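PDB 4AW7: beta-porphyranase A from Bacteroides plebeius, which hydrolyses the sulfated red-seaweed polysaccharide porphyran at beta-D-galactopyranose-(1->4)-alpha-L-galactopyranose-6-sulfate linkages, releasing mostly a disaccharide. Local coordinates for residues 40-45 against 100-105. Sequence-based numbering, arbitrary orientation.
With K (potassium ion), chain G.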
ATOM      1  N   ARG A  40      13.206   3.828  -2.434  1.00  7.03           N
ATOM      2  CA  ARG A  40      13.177   2.372  -2.387  1.00  6.77           C
ATOM      3  C   ARG A  40      12.738   1.857  -1.017  1.00  6.95           C
ATOM      4  O   ARG A  40      12.094   0.813  -0.941  1.00  7.02           O
ATOM      5  CB  ARG A  40      14.536   1.793  -2.752  1.00  7.19           C
ATOM      6  CG  ARG A  40      14.910   1.920  -4.218  1.00  7.38           C
ATOM      7  CD  ARG A  40      16.276   1.250  -4.504  1.00  7.52           C
ATOM      8  NE  ARG A  40      16.292  -0.142  -4.109  1.00  7.54           N
ATOM      9  CZ  ARG A  40      15.845  -1.146  -4.846  1.00  7.62           C
ATOM     10  NH1 ARG A  40      15.403  -0.949  -6.082  1.00  8.68           N
ATOM     11  NH2 ARG A  40      15.839  -2.380  -4.355  1.00  8.55           N
ATOM     12  N   SER A  41      13.121   2.572   0.057  1.00  6.95           N
ATOM     13  CA  SER A  41      12.784   2.146   1.403  1.00  7.23           C
ATOM     14  C   SER A  41      11.303   2.166   1.713  1.00  6.66           C
ATOM     15  O   SER A  41      10.882   1.663   2.741  1.00  6.81           O
ATOM     16  CB  SER A  41      13.525   2.967   2.433  1.00  7.22           C
ATOM     17  OG  SER A  41      12.900   4.229   2.662  1.00 10.18           O
ATOM     18  N   LYS A  42      10.509   2.783   0.849  1.00  6.81           N
ATOM     19  CA  LYS A  42       9.047   2.742   1.001  1.00  6.66           C
ATOM     20  C   LYS A  42       8.406   1.510   0.412  1.00  6.50           C
ATOM     21  O   LYS A  42       7.226   1.288   0.668  1.00  6.92           O
ATOM     22  CB  LYS A  42       8.399   4.038   0.463  1.00  6.94           C
ATOM     23  CG  LYS A  42       8.701   5.241   1.344  1.00  6.75           C
ATOM     24  CD  LYS A  42       8.045   6.516   0.887  1.00  6.82           C
ATOM     25  CE  LYS A  42       8.226   7.655   1.902  1.00  7.13           C
ATOM     26  NZ  LYS A  42       7.385   8.827   1.533  1.00  7.97           N
ATOM     27  N   TYR A  43       9.158   0.701  -0.330  1.00  6.42           N
ATOM     28  CA  TYR A  43       8.626  -0.404  -1.138  1.00  6.41           C
ATOM     29  C   TYR A  43       9.352  -1.715  -1.015  1.00  6.07           C
ATOM     30  O   TYR A  43       8.727  -2.762  -0.817  1.00  6.92           O
ATOM     31  CB  TYR A  43       8.555   0.006  -2.636  1.00  6.13           C
ATOM     32  CG  TYR A  43       7.765   1.263  -2.834  1.00  6.07           C
ATOM     33  CD1 TYR A  43       6.368   1.263  -2.662  1.00  6.42           C
ATOM     34  CD2 TYR A  43       8.365   2.472  -3.091  1.00  6.07           C
ATOM     35  CE1 TYR A  43       5.641   2.427  -2.751  1.00  6.13           C
ATOM     36  CE2 TYR A  43       7.647   3.645  -3.190  1.00  6.46           C
ATOM     37  CZ  TYR A  43       6.268   3.620  -3.022  1.00  6.69           C
ATOM     38  OH  TYR A  43       5.581   4.825  -3.076  1.00  7.15           O
ATOM     39  N   PHE A  44      10.670  -1.690  -1.218  1.00  6.34           N
ATOM     40  CA  PHE A  44      11.447  -2.913  -1.343  1.00  6.43           C
ATOM     41  C   PHE A  44      11.958  -3.360   0.004  1.00  6.36           C
ATOM     42  O   PHE A  44      13.114  -3.097   0.375  1.00  7.79           O
ATOM     43  CB  PHE A  44      12.546  -2.735  -2.414  1.00  6.62           C
ATOM     44  CG  PHE A  44      11.982  -2.299  -3.735  1.00  6.97           C
ATOM     45  CD1 PHE A  44      11.046  -3.097  -4.389  1.00  8.28           C
ATOM     46  CD2 PHE A  44      12.254  -1.050  -4.267  1.00  8.07           C
ATOM     47  CE1 PHE A  44      10.441  -2.661  -5.561  1.00  9.22           C
ATOM     48  CE2 PHE A  44      11.665  -0.651  -5.441  1.00  8.73           C
ATOM     49  CZ  PHE A  44      10.764  -1.468  -6.071  1.00  8.23           C
ATOM     50  N   ASN A  45      11.048  -3.958   0.746  1.00  6.53           N
ATOM     51  CA  ASN A  45      11.217  -4.370   2.132  1.00  6.74           C
ATOM     52  C   ASN A  45      10.774  -5.818   2.246  1.00  6.82           C
ATOM     53  O   ASN A  45      10.030  -6.329   1.418  1.00  7.63           O
ATOM     54  CB  ASN A  45      10.366  -3.491   3.056  1.00  6.48           C
ATOM     55  CG  ASN A  45      10.760  -2.030   2.979  1.00  6.51           C
ATOM     56  OD1 ASN A  45      11.951  -1.712   3.073  1.00  7.46           O
ATOM     57  ND2 ASN A  45       9.799  -1.110   2.792  1.00  7.20           N
ATOM     58  N   VAL A 100      16.855   5.780  15.864  1.00 12.56           N
ATOM     59  CA  VAL A 100      15.647   5.247  15.244  1.00 11.86           C
ATOM     60  C   VAL A 100      15.999   4.200  14.197  1.00 11.66           C
ATOM     61  O   VAL A 100      16.770   4.490  13.264  1.00 13.95           O
ATOM     62  CB  VAL A 100      14.838   6.360  14.574  1.00 12.48           C
ATOM     63  CG1 VAL A 100      13.623   5.781  13.899  1.00 14.74           C
ATOM     64  CG2 VAL A 100      14.428   7.433  15.567  1.00 14.58           C
ATOM     65  N   LYS A 101      15.479   2.980  14.347  1.00  9.77           N
ATOM     66  CA  LYS A 101      15.648   1.932  13.363  1.00  9.80           C
ATOM     67  C   LYS A 101      14.383   1.860  12.519  1.00  8.69           C
ATOM     68  O   LYS A 101      13.255   1.799  13.045  1.00  9.44           O
ATOM     69  CB  LYS A 101      15.905   0.580  13.993  1.00 10.89           C
ATOM     70  CG  LYS A 101      16.324  -0.506  13.000  1.00 11.76           C
ATOM     71  CD  LYS A 101      16.574  -1.850  13.700  1.00 16.24           C
ATOM     72  CE  LYS A 101      16.856  -2.973  12.754  1.00 19.35           C
ATOM     73  NZ  LYS A 101      18.277  -3.024  12.479  1.00 20.37           N
ATOM     74  N   ARG A 102      14.539   1.833  11.204  1.00  8.47           N
ATOM     75  CA  ARG A 102      13.397   1.797  10.315  1.00  8.51           C
ATOM     76  C   ARG A 102      12.789   0.415  10.271  1.00  8.59           C
ATOM     77  O   ARG A 102      13.306  -0.500   9.655  1.00 10.14           O
ATOM     78  CB  ARG A 102      13.759   2.262   8.920  1.00  8.80           C
ATOM     79  CG  ARG A 102      12.564   2.243   7.966  1.00  8.17           C
ATOM     80  CD  ARG A 102      12.896   2.976   6.657  1.00  9.04           C
ATOM     81  NE  ARG A 102      11.823   2.957   5.706  1.00  8.07           N
ATOM     82  CZ  ARG A 102      10.880   3.874   5.615  1.00  8.16           C
ATOM     83  NH1 ARG A 102      10.749   4.833   6.506  1.00  8.85           N
ATOM     84  NH2 ARG A 102      10.000   3.780   4.639  1.00  8.53           N
ATOM     85  N   TYR A 103      11.645   0.271  10.943  1.00  8.78           N
ATOM     86  CA  TYR A 103      10.768  -0.902  10.883  1.00  8.70           C
ATOM     87  C   TYR A 103       9.479  -0.511  11.603  1.00  8.25           C
ATOM     88  O   TYR A 103       9.414   0.545  12.254  1.00  8.88           O
ATOM     89  CB  TYR A 103      11.395  -2.148  11.511  1.00  8.86           C
ATOM     90  CG  TYR A 103      11.504  -2.198  13.020  1.00  9.52           C
ATOM     91  CD1 TYR A 103      12.512  -1.533  13.686  1.00 11.37           C
ATOM     92  CD2 TYR A 103      10.588  -2.915  13.786  1.00  9.48           C
ATOM     93  CE1 TYR A 103      12.624  -1.611  15.065  1.00 11.94           C
ATOM     94  CE2 TYR A 103      10.681  -2.989  15.144  1.00 11.30           C
ATOM     95  CZ  TYR A 103      11.700  -2.337  15.788  1.00 12.27           C
ATOM     96  OH  TYR A 103      11.810  -2.370  17.163  1.00 15.77           O
ATOM     97  N   ILE A 104       8.479  -1.378  11.489  1.00  7.98           N
ATOM     98  CA  ILE A 104       7.222  -1.234  12.190  1.00  7.46           C
ATOM     99  C   ILE A 104       7.154  -2.246  13.325  1.00  7.47           C
ATOM    100  O   ILE A 104       7.226  -3.455  13.092  1.00  8.17           O
ATOM    101  CB  ILE A 104       6.022  -1.506  11.260  1.00  7.40           C
ATOM    102  CG1 ILE A 104       6.030  -0.614  10.021  1.00  7.84           C
ATOM    103  CG2 ILE A 104       4.714  -1.402  12.029  1.00  9.00           C
ATOM    104  CD1 ILE A 104       5.039  -1.054   8.927  1.00  9.95           C
ATOM    105  N   ALA A 105       7.014  -1.759  14.557  1.00  8.07           N
ATOM    106  CA  ALA A 105       6.716  -2.609  15.697  1.00  7.89           C
ATOM    107  C   ALA A 105       5.200  -2.722  15.807  1.00  8.34           C
ATOM    108  O   ALA A 105       4.511  -1.692  15.782  1.00  8.46           O
ATOM    109  CB  ALA A 105       7.305  -2.006  16.984  1.00  8.98           C
TER
HETATM  110  K     K G1617      14.184  -1.137  18.318  0.50 16.03           K
HETATM  111  O   HOH W   1      12.774   0.293   4.805  1.00  8.54           O
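The backbones of Ser41 and Arg102 stay well apart, 8.9 Å between their CA atoms, and the Arg102 side chain bridges them. The contact lies in the (beta/alpha)8-type barrel of the catalytic domain, where the loop before strand 45-46 meets the corner between strands 99-101 and 104-106. Arg102 sends CG anti to its own N (chi1 -180°) and runs extended to NE, which brings the guanidinium to Ser41. NH2 of Arg102 donates to Ser41 O at 3.0 Å (159° at the hydrogen). NE of Arg102 adds a weak bond to the same oxygen, 3.4 Å away. Ser41 O lies at the edge of the guanidinium, while Ser41 OG sits over one face and bonds to Asp39. Lys42 CG packs obliquely against Arg102 NH2, and the two side chains cross at about a right angle. The salt bridge from Arg102 NH1 to Glu139 ties the same group to strand 136-142. Asn45 ND2 also donates to Ser41 O, at 3.0 Å, so two hydrogen bonds grip this carbonyl, from opposite faces of its plane. One water completes the link: it lies 2.8 Å from Asn45 OD1 and accepts from Arg102 NE at 3.0 Å.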